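Local coordinates for pirin family protein (PDB 6D0P), which probably acts as a metal-dependent dioxygenase on quercetin-like substrates, a bicupin of the pirin family that binds one iron cation per subunit, at residues Ile74-Glu79 / His162-Ala167; Gly264-Asn269 / Glu276-Phe281. All blocks are in the same frame, centred on the assembly; numbering follows the deposited sequence.

Contact 1 of 2, residues Ile74-Glu79 / His162-Ala167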
# COMPACT_ATOMS: atom_id res chain seq x y z
N ILE A 74 4.79 -2.72 3.15
CA ILE A 74 5.13 -2.02 4.38
C ILE A 74 5.08 -3.04 5.51
O ILE A 74 4.01 -3.55 5.82
CB ILE A 74 4.14 -0.86 4.61
CG1 ILE A 74 4.03 0.08 3.40
CG2 ILE A 74 4.46 -0.10 5.90
CD1 ILE A 74 2.88 1.09 3.53
N ALA A 75 6.22 -3.35 6.14
CA ALA A 75 6.27 -4.37 7.20
C ALA A 75 6.05 -3.70 8.56
O ALA A 75 6.81 -2.81 8.92
CB ALA A 75 7.60 -5.10 7.16
N TYR A 76 5.06 -4.15 9.32
CA TYR A 76 4.79 -3.60 10.67
C TYR A 76 5.29 -4.57 11.76
O TYR A 76 5.87 -4.14 12.76
CB TYR A 76 3.30 -3.28 10.83
CG TYR A 76 2.83 -2.11 10.00
CD1 TYR A 76 3.37 -0.84 10.19
CD2 TYR A 76 1.85 -2.24 9.05
CE1 TYR A 76 2.96 0.25 9.43
CE2 TYR A 76 1.42 -1.17 8.28
CZ TYR A 76 1.96 0.08 8.49
OH TYR A 76 1.54 1.14 7.73
N GLN A 77 5.04 -5.86 11.59
CA GLN A 77 5.51 -6.88 12.52
C GLN A 77 5.97 -8.06 11.68
O GLN A 77 5.30 -8.43 10.70
CB GLN A 77 4.44 -7.32 13.52
CG GLN A 77 3.89 -6.20 14.40
CD GLN A 77 3.03 -6.72 15.53
OE1 GLN A 77 3.52 -7.40 16.44
NE2 GLN A 77 1.75 -6.40 15.48
N GLY A 78 7.10 -8.63 12.03
CA GLY A 78 7.64 -9.70 11.18
C GLY A 78 8.39 -9.13 9.98
O GLY A 78 8.63 -7.92 9.89
N GLU A 79 8.75 -10.01 9.03
CA GLU A 79 9.63 -9.63 7.92
C GLU A 79 9.24 -10.40 6.67
O GLU A 79 8.83 -11.54 6.77
CB GLU A 79 11.08 -10.01 8.19
CG GLU A 79 11.68 -9.49 9.49
CD GLU A 79 13.18 -9.73 9.62
OE1 GLU A 79 13.73 -10.66 8.94
OE2 GLU A 79 13.82 -9.00 10.45
N HIS A 162 2.54 10.23 15.43
CA HIS A 162 3.57 10.47 14.43
C HIS A 162 3.06 10.07 13.04
O HIS A 162 2.07 9.32 12.89
CB HIS A 162 4.88 9.74 14.79
CG HIS A 162 4.80 8.26 14.63
ND1 HIS A 162 5.28 7.62 13.51
CD2 HIS A 162 4.26 7.31 15.41
CE1 HIS A 162 5.04 6.32 13.62
NE2 HIS A 162 4.41 6.11 14.78
N LEU A 163 3.75 10.60 12.04
CA LEU A 163 3.45 10.34 10.67
C LEU A 163 4.77 10.10 9.92
O LEU A 163 5.73 10.88 10.08
CB LEU A 163 2.69 11.56 10.14
CG LEU A 163 2.25 11.52 8.68
CD1 LEU A 163 1.03 12.39 8.48
CD2 LEU A 163 3.38 11.95 7.76
N ARG A 164 4.83 9.02 9.15
CA ARG A 164 5.99 8.71 8.33
C ARG A 164 5.67 9.08 6.88
O ARG A 164 4.58 8.73 6.37
CB ARG A 164 6.33 7.21 8.37
CG ARG A 164 6.59 6.67 9.77
CD ARG A 164 7.36 5.36 9.67
NE ARG A 164 6.59 4.37 8.94
CZ ARG A 164 7.05 3.17 8.60
NH1 ARG A 164 6.25 2.31 7.99
NH2 ARG A 164 8.29 2.84 8.89
N VAL A 165 6.60 9.77 6.23
CA VAL A 165 6.40 10.20 4.86
C VAL A 165 7.03 9.15 3.94
O VAL A 165 8.21 9.21 3.60
CB VAL A 165 6.96 11.61 4.62
CG1 VAL A 165 6.52 12.15 3.28
CG2 VAL A 165 6.55 12.57 5.73
N ILE A 166 6.24 8.17 3.56
CA ILE A 166 6.75 7.10 2.72
C ILE A 166 6.95 7.64 1.29
O ILE A 166 7.98 7.38 0.67
CB ILE A 166 5.83 5.87 2.81
CG1 ILE A 166 5.89 5.26 4.22
CG2 ILE A 166 6.19 4.84 1.75
CD1 ILE A 166 4.85 4.22 4.47
N ALA A 167 6.00 8.40 0.80
CA ALA A 167 6.08 9.07 -0.48
C ALA A 167 5.41 10.44 -0.39
O ALA A 167 4.43 10.61 0.37
CB ALA A 167 5.43 8.23 -1.56
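At the interface between the two cupin barrels of this pirin, I74 of strand 69-75 meets R164 and I166 of the segment 162-167, whose strand 162-165 belongs to the sheet of the second cupin. The backbones stay well apart, with the CA atoms of I74 and I166 9.4 Å from each other, and no hydrogen bond joins the segments directly; side chains alone make the contact between them.

I74 uses both its branches. Its chi1 of -54° turns CG2 away from the backbone N and toward the R164 guanidinium, which it meets at the edge, in plane, 3.7 Å from NH1. The other branch ends in CD1, which packs on CD1 of I166 at 3.8 Å, a small apolar contact between two buried isoleucines.

R164 reaches across, sliding past I74 and Y76 in the opposite direction. Its NH1 passes 4.1 Å from CE1 of Y76, and the ring and guanidinium planes are 42° apart, an oblique approach rather than a stack. What fixes the arginine is polar: NE forms a salt bridge with D187 OD1, and NH2 bonds to the carbonyl O of G95. Y76 OH takes the other carboxylate oxygen, OD2, so D187 of strand 183-190 ties together residues from both segments.

The chain corners at Y76 and I166 each fall in a classic beta bulge: Y76 and Q77 face E124, and I166 and A167 face V185. Apolar packing beside a shared carboxylate here joins the two beta-barrels of the pirin bicupin fold.

Contact 2 of 2, residues Gly264-Asn269 / Glu276-Phe281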
# COMPACT_ATOMS: atom_id res chain seq x y z
N GLY A 264 -6.21 -10.08 -12.99
CA GLY A 264 -5.28 -10.74 -12.06
C GLY A 264 -4.14 -9.85 -11.59
O GLY A 264 -4.36 -8.83 -10.95
N PRO A 265 -2.90 -10.21 -11.91
CA PRO A 265 -1.83 -9.31 -11.48
C PRO A 265 -1.33 -8.35 -12.57
O PRO A 265 -0.20 -7.84 -12.49
CB PRO A 265 -0.78 -10.32 -11.03
CG PRO A 265 -0.89 -11.40 -12.07
CD PRO A 265 -2.35 -11.45 -12.45
N PHE A 266 -2.15 -8.11 -13.58
CA PHE A 266 -1.81 -7.17 -14.63
C PHE A 266 -2.79 -6.00 -14.59
O PHE A 266 -3.99 -6.21 -14.47
CB PHE A 266 -1.90 -7.82 -16.01
CG PHE A 266 -1.17 -9.13 -16.15
CD1 PHE A 266 0.19 -9.21 -15.91
CD2 PHE A 266 -1.82 -10.26 -16.63
CE1 PHE A 266 0.88 -10.40 -16.09
CE2 PHE A 266 -1.14 -11.45 -16.80
CZ PHE A 266 0.21 -11.51 -16.55
N VAL A 267 -2.29 -4.76 -14.69
CA VAL A 267 -3.17 -3.61 -14.76
C VAL A 267 -2.61 -2.70 -15.85
O VAL A 267 -1.51 -2.13 -15.69
CB VAL A 267 -3.30 -2.85 -13.43
CG1 VAL A 267 -4.21 -1.65 -13.61
CG2 VAL A 267 -3.81 -3.74 -12.31
N MSE A 268 -3.34 -2.60 -16.96
CA MSE A 268 -2.93 -1.81 -18.10
C MSE A 268 -4.01 -0.80 -18.42
O MSE A 268 -4.89 -0.55 -17.57
CB MSE A 268 -2.63 -2.78 -19.26
CG MSE A 268 -1.49 -3.77 -18.94
SE MSE A 268 0.24 -2.82 -18.78
CE MSE A 268 0.45 -2.14 -20.63
N ASN A 269 -3.94 -0.20 -19.61
CA ASN A 269 -4.92 0.82 -19.99
C ASN A 269 -5.97 0.23 -20.94
O ASN A 269 -7.11 0.77 -21.00
CB ASN A 269 -4.27 2.04 -20.64
CG ASN A 269 -3.37 2.79 -19.69
OD1 ASN A 269 -2.15 2.74 -19.85
ND2 ASN A 269 -3.93 3.43 -18.67
N GLU A 276 -1.89 -8.94 -24.52
CA GLU A 276 -0.42 -9.05 -24.72
C GLU A 276 0.25 -9.54 -23.43
O GLU A 276 1.15 -10.38 -23.48
CB GLU A 276 0.17 -7.70 -25.15
CG GLU A 276 -0.26 -7.27 -26.54
CD GLU A 276 0.27 -5.90 -26.97
OE1 GLU A 276 0.77 -5.81 -28.13
OE2 GLU A 276 0.17 -4.92 -26.17
N ALA A 277 -0.18 -9.03 -22.28
CA ALA A 277 0.39 -9.47 -20.99
C ALA A 277 0.12 -10.97 -20.77
O ALA A 277 1.00 -11.70 -20.38
CB ALA A 277 -0.18 -8.66 -19.86
N ILE A 278 -1.12 -11.39 -20.99
CA ILE A 278 -1.51 -12.79 -20.86
C ILE A 278 -0.64 -13.66 -21.77
O ILE A 278 -0.12 -14.70 -21.33
CB ILE A 278 -3.00 -12.96 -21.20
CG1 ILE A 278 -3.89 -12.35 -20.12
CG2 ILE A 278 -3.33 -14.43 -21.44
CD1 ILE A 278 -5.34 -12.27 -20.51
N ASN A 279 -0.51 -13.25 -23.03
CA ASN A 279 0.26 -14.02 -24.02
C ASN A 279 1.74 -14.09 -23.61
O ASN A 279 2.33 -15.17 -23.67
CB ASN A 279 0.03 -13.49 -25.44
CG ASN A 279 -1.37 -13.79 -25.92
OD1 ASN A 279 -2.05 -14.64 -25.35
ND2 ASN A 279 -1.81 -13.12 -26.97
N ASP A 280 2.32 -12.97 -23.22
CA ASP A 280 3.72 -12.91 -22.79
C ASP A 280 3.95 -13.86 -21.61
O ASP A 280 4.91 -14.64 -21.59
CB ASP A 280 4.12 -11.48 -22.40
CG ASP A 280 4.28 -10.52 -23.58
OD1 ASP A 280 4.29 -11.01 -24.73
OD2 ASP A 280 4.38 -9.29 -23.33
N PHE A 281 3.05 -13.83 -20.64
CA PHE A 281 3.24 -14.66 -19.45
C PHE A 281 3.01 -16.14 -19.76
O PHE A 281 3.77 -16.98 -19.30
CB PHE A 281 2.34 -14.21 -18.31
CG PHE A 281 2.34 -15.18 -17.15
CD1 PHE A 281 3.45 -15.29 -16.32
CD2 PHE A 281 1.24 -15.97 -16.88
CE1 PHE A 281 3.47 -16.19 -15.27
CE2 PHE A 281 1.25 -16.86 -15.81
CZ PHE A 281 2.37 -16.97 -15.01
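Strand 266-268 and helix 276-281 run in roughly opposed directions, their short axes 144° apart and 9.9 Å from each other at closest approach, with F266 and A277 having the nearest pair of CA atoms at 7.1 Å.

F266 carries the contact. With chi1 at -51°, CG lies opposite the carbonyl carbon, which sends the ring out from the strand toward the helix. The methyl of A277 sits over the middle of one ring face in a CH-pi contact: CB is 3.9 Å from the ring centroid, only 12° off the normal. Alanine's short side chain goes with this close seating: F266 CZ also comes to 3.9 Å of the carbonyl O of A277, so the ring lies close to the helix backbone. At the far end of the ring, CZ meets CB of F281 at 3.9 Å, and this second partner lies at the edge, near the ring plane. The two phenylalanine side chains cross at about a right angle, with the F281 ring meeting CZ obliquely. I278 adds a looser apolar touch, its CG1 being 4.4 Å from F266 CE2.

The strand pairs with 261-263 in a two-stranded antiparallel sheet, and the short connection into helix 271-282 makes a compact C-terminal strand-helix unit. This unit follows the barrel strands of the second cupin, yet packs against the first: F266 and F281 both touch P65 on strand 64-66, between the manganese ligands H64 and H66. F266 also touches R67, whose NH1 forms a salt bridge with D280 OD2, holding the helix to the metal-bearing side of that barrel. Within the helix, F281 N donates to A277 O at 3.0 Å, linking two of the residues that grip the F266 ring.

Contacts 1 and 2 lie on opposite sides of the chain's centre, about 29 Å between centres and about 17 Å between nearest atoms, and do not touch. Contact 1 is the more central, its centre about 10 Å from the centre of the chain, against about 21 Å for contact 2, though each is only partly buried. Both bring later parts of the chain near the first cupin: contact 1 directly, between segments of two different sheets, 83 residues apart, contact 2 as a local strand-helix pairing that rests on strand 64-66. Their chemistry differs accordingly: contact 1 mixes isoleucine packing with an arginine held by an outside carboxylate, whereas contact 2 is apolar, centred on an aromatic ring nearer the manganese site.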